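Long-range contact in serine protease inhibitor (Schistosoma haematobium, PDB 3STO), which is a serpin that probably inhibits serine proteases: residues Thr254-Leu259 against Ile382-Asp387. Sequence-based numbering, arbitrary orientation.
Sequences TFVIVL and ICFIYD
F255 leans across to C383, and V256 and V258 both approach the CD2-CE2 side of the F384 ring, where two antiparallel strands lie side by side in the serpin fold, in what corresponds to its β-sheet B. Strand 253-260 lies between strands 241-247 and 381-387, and the latter continues through a hairpin into strand 392-399. Three hydrogen-bonded pairs, T254 with Y386, V256 with F384 and V258 with I382, each make two backbone bonds; the bond from Y386 N to T254 O (2.8 Å) is nearly straight. F255 pairs with I385 and I257 with C383 in the non-hydrogen-bonded positions between. With CG anti to its backbone N (chi1 -173°), F255 turns its ring from its direct partner I385 diagonally toward C383: CZ comes 3.6 Å from C383 SG. In this sulfur-aromatic contact SG lies obliquely to the ring, 61° off the normal through its centroid. I385 CG1 meets the same ring more loosely, at its edge. On the face carrying V256, the aromatic rings take methyl groups at their edges. V258 CG2 lies in the plane of the F384 ring, 3.8 Å from CE2, while T254 CG2 lies in that of Y386, 3.8 Å from CD2. T254 and Y386 run side by side; a chi1 of -174° turns T254 CG2 to Y386 and sets OG1 opposite the backbone N, where it is hydrogen-bonded to S245 OG on strand 241-247. Helix 279-283 packs on this face, with L279 touching both F384 and Y386. Between these two aromatic residues V256 spreads its methyls: CG1 approaches F384 CD2 at 4.2 Å, and CG2 rests 3.7 Å from Y386 CB.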
ATOM      1  N   THR A 254       3.469  -2.438 -13.201  1.00 30.18           N
ATOM      2  CA  THR A 254       2.734  -1.621 -14.160  1.00 22.02           C
ATOM      3  C   THR A 254       1.707  -0.740 -13.454  1.00 22.34           C
ATOM      4  O   THR A 254       1.236  -1.071 -12.366  1.00 21.07           O
ATOM      5  CB  THR A 254       2.076  -2.494 -15.241  1.00 21.97           C
ATOM      6  OG1 THR A 254       1.488  -1.653 -16.213  1.00 39.12           O
ATOM      7  CG2 THR A 254       1.007  -3.409 -14.667  1.00 17.71           C
ATOM      8  N   PHE A 255       1.416   0.416 -14.042  1.00 18.45           N
ATOM      9  CA  PHE A 255       0.425   1.317 -13.491  1.00 15.25           C
ATOM     10  C   PHE A 255      -0.884   1.078 -14.197  1.00 14.44           C
ATOM     11  O   PHE A 255      -0.967   1.294 -15.391  1.00 18.68           O
ATOM     12  CB  PHE A 255       0.862   2.751 -13.699  1.00 19.75           C
ATOM     13  CG  PHE A 255      -0.011   3.756 -13.030  1.00 10.76           C
ATOM     14  CD1 PHE A 255      -0.093   3.812 -11.631  1.00 17.09           C
ATOM     15  CD2 PHE A 255      -0.667   4.717 -13.784  1.00 12.90           C
ATOM     16  CE1 PHE A 255      -0.882   4.801 -10.979  1.00 15.45           C
ATOM     17  CE2 PHE A 255      -1.464   5.704 -13.159  1.00 16.96           C
ATOM     18  CZ  PHE A 255      -1.562   5.733 -11.743  1.00 23.11           C
ATOM     19  N   VAL A 256      -1.879   0.585 -13.465  1.00 13.86           N
ATOM     20  CA  VAL A 256      -3.170   0.229 -14.020  1.00 14.87           C
ATOM     21  C   VAL A 256      -4.178   1.331 -13.693  1.00 21.81           C
ATOM     22  O   VAL A 256      -4.342   1.671 -12.529  1.00 16.68           O
ATOM     23  CB  VAL A 256      -3.628  -1.133 -13.486  1.00 17.03           C
ATOM     24  CG1 VAL A 256      -5.075  -1.462 -13.950  1.00 12.84           C
ATOM     25  CG2 VAL A 256      -2.623  -2.228 -13.929  1.00 15.29           C
ATOM     26  N   ILE A 257      -4.803   1.913 -14.727  1.00 15.87           N
ATOM     27  CA  ILE A 257      -5.849   2.918 -14.551  1.00 11.70           C
ATOM     28  C   ILE A 257      -7.184   2.327 -14.903  1.00 14.38           C
ATOM     29  O   ILE A 257      -7.336   1.653 -15.918  1.00 16.04           O
ATOM     30  CB  ILE A 257      -5.594   4.190 -15.363  1.00 19.11           C
ATOM     31  CG1 ILE A 257      -4.133   4.646 -15.175  1.00 18.10           C
ATOM     32  CG2 ILE A 257      -6.605   5.318 -15.004  1.00 13.30           C
ATOM     33  CD1 ILE A 257      -3.577   5.354 -16.408  1.00 20.25           C
ATOM     34  N   VAL A 258      -8.145   2.525 -14.013  1.00 15.78           N
ATOM     35  CA  VAL A 258      -9.485   2.031 -14.237  1.00 18.71           C
ATOM     36  C   VAL A 258     -10.413   3.229 -14.393  1.00 20.57           C
ATOM     37  O   VAL A 258     -10.662   3.955 -13.430  1.00 17.52           O
ATOM     38  CB  VAL A 258      -9.998   1.153 -13.082  1.00 17.83           C
ATOM     39  CG1 VAL A 258     -11.367   0.586 -13.433  1.00 13.78           C
ATOM     40  CG2 VAL A 258      -9.024   0.022 -12.796  1.00 15.08           C
ATOM     41  N   LEU A 259     -10.908   3.428 -15.612  1.00 14.47           N
ATOM     42  CA  LEU A 259     -11.645   4.642 -15.952  1.00 15.57           C
ATOM     43  C   LEU A 259     -13.097   4.293 -16.251  1.00 15.14           C
ATOM     44  O   LEU A 259     -13.396   3.568 -17.203  1.00 19.82           O
ATOM     45  CB  LEU A 259     -10.991   5.376 -17.144  1.00  8.48           C
ATOM     46  CG  LEU A 259     -11.537   6.779 -17.446  1.00 20.11           C
ATOM     47  CD1 LEU A 259     -11.237   7.779 -16.295  1.00 10.86           C
ATOM     48  CD2 LEU A 259     -10.998   7.318 -18.763  1.00 11.91           C
ATOM     49  N   ILE A 382      -9.869   4.937 -10.600  1.00 18.41           N
ATOM     50  CA  ILE A 382      -9.171   4.048  -9.685  1.00 21.32           C
ATOM     51  C   ILE A 382      -7.877   3.579 -10.348  1.00 16.86           C
ATOM     52  O   ILE A 382      -7.835   3.302 -11.545  1.00 20.99           O
ATOM     53  CB  ILE A 382     -10.120   2.896  -9.213  1.00 17.74           C
ATOM     54  CG1 ILE A 382     -10.966   3.419  -8.042  1.00 14.76           C
ATOM     55  CG2 ILE A 382      -9.365   1.634  -8.820  1.00 17.13           C
ATOM     56  CD1 ILE A 382     -12.392   3.373  -8.305  1.00 23.10           C
ATOM     57  N   CYS A 383      -6.804   3.546  -9.585  1.00 14.81           N
ATOM     58  CA  CYS A 383      -5.551   3.095 -10.149  1.00 18.04           C
ATOM     59  C   CYS A 383      -4.763   2.185  -9.192  1.00 25.46           C
ATOM     60  O   CYS A 383      -5.018   2.157  -7.978  1.00 23.49           O
ATOM     61  CB  CYS A 383      -4.719   4.275 -10.637  1.00 13.98           C
ATOM     62  SG  CYS A 383      -4.241   5.361  -9.334  1.00 18.47           S
ATOM     63  N   PHE A 384      -3.824   1.430  -9.758  1.00 15.02           N
ATOM     64  CA  PHE A 384      -3.045   0.470  -8.998  1.00 16.35           C
ATOM     65  C   PHE A 384      -1.612   0.471  -9.464  1.00 19.29           C
ATOM     66  O   PHE A 384      -1.342   0.732 -10.633  1.00 14.13           O
ATOM     67  CB  PHE A 384      -3.581  -0.917  -9.252  1.00 15.32           C
ATOM     68  CG  PHE A 384      -5.038  -1.097  -8.906  1.00 14.67           C
ATOM     69  CD1 PHE A 384      -5.419  -1.475  -7.601  1.00 18.18           C
ATOM     70  CD2 PHE A 384      -6.004  -0.974  -9.878  1.00 12.55           C
ATOM     71  CE1 PHE A 384      -6.731  -1.704  -7.269  1.00 13.67           C
ATOM     72  CE2 PHE A 384      -7.353  -1.185  -9.570  1.00 15.90           C
ATOM     73  CZ  PHE A 384      -7.716  -1.562  -8.262  1.00 19.57           C
ATOM     74  N   ILE A 385      -0.678   0.212  -8.554  1.00 15.96           N
ATOM     75  CA  ILE A 385       0.597  -0.314  -9.002  1.00 12.61           C
ATOM     76  C   ILE A 385       0.421  -1.821  -8.939  1.00 16.57           C
ATOM     77  O   ILE A 385       0.159  -2.365  -7.881  1.00 19.93           O
ATOM     78  CB  ILE A 385       1.722   0.130  -8.139  1.00 20.15           C
ATOM     79  CG1 ILE A 385       1.855   1.645  -8.223  1.00 16.89           C
ATOM     80  CG2 ILE A 385       3.010  -0.634  -8.517  1.00 13.68           C
ATOM     81  CD1 ILE A 385       2.803   2.226  -7.195  1.00 21.25           C
ATOM     82  N   TYR A 386       0.465  -2.485 -10.085  1.00 15.35           N
ATOM     83  CA  TYR A 386       0.133  -3.898 -10.151  1.00 18.14           C
ATOM     84  C   TYR A 386       1.429  -4.692 -10.285  1.00 16.93           C
ATOM     85  O   TYR A 386       2.314  -4.311 -11.055  1.00 13.08           O
ATOM     86  CB  TYR A 386      -0.792  -4.151 -11.355  1.00 16.49           C
ATOM     87  CG  TYR A 386      -1.152  -5.596 -11.628  1.00 17.04           C
ATOM     88  CD1 TYR A 386      -2.009  -6.292 -10.789  1.00 16.54           C
ATOM     89  CD2 TYR A 386      -0.633  -6.267 -12.732  1.00 21.76           C
ATOM     90  CE1 TYR A 386      -2.350  -7.610 -11.035  1.00 20.60           C
ATOM     91  CE2 TYR A 386      -0.962  -7.593 -12.988  1.00 23.32           C
ATOM     92  CZ  TYR A 386      -1.823  -8.267 -12.124  1.00 33.25           C
ATOM     93  OH  TYR A 386      -2.175  -9.586 -12.363  1.00 26.72           O
ATOM     94  N   ASP A 387       1.531  -5.789  -9.526  1.00 19.13           N
ATOM     95  CA  ASP A 387       2.709  -6.666  -9.543  1.00 15.50           C
ATOM     96  C   ASP A 387       2.470  -7.902 -10.414  1.00 19.63           C
ATOM     97  O   ASP A 387       1.597  -8.717 -10.116  1.00 18.02           O
ATOM     98  CB  ASP A 387       3.072  -7.067  -8.124  1.00 17.62           C
ATOM     99  CG  ASP A 387       4.382  -7.845  -8.047  1.00 28.61           C
ATOM    100  OD1 ASP A 387       4.705  -8.646  -8.963  1.00 27.41           O
ATOM    101  OD2 ASP A 387       5.083  -7.659  -7.039  1.00 22.57           O
TER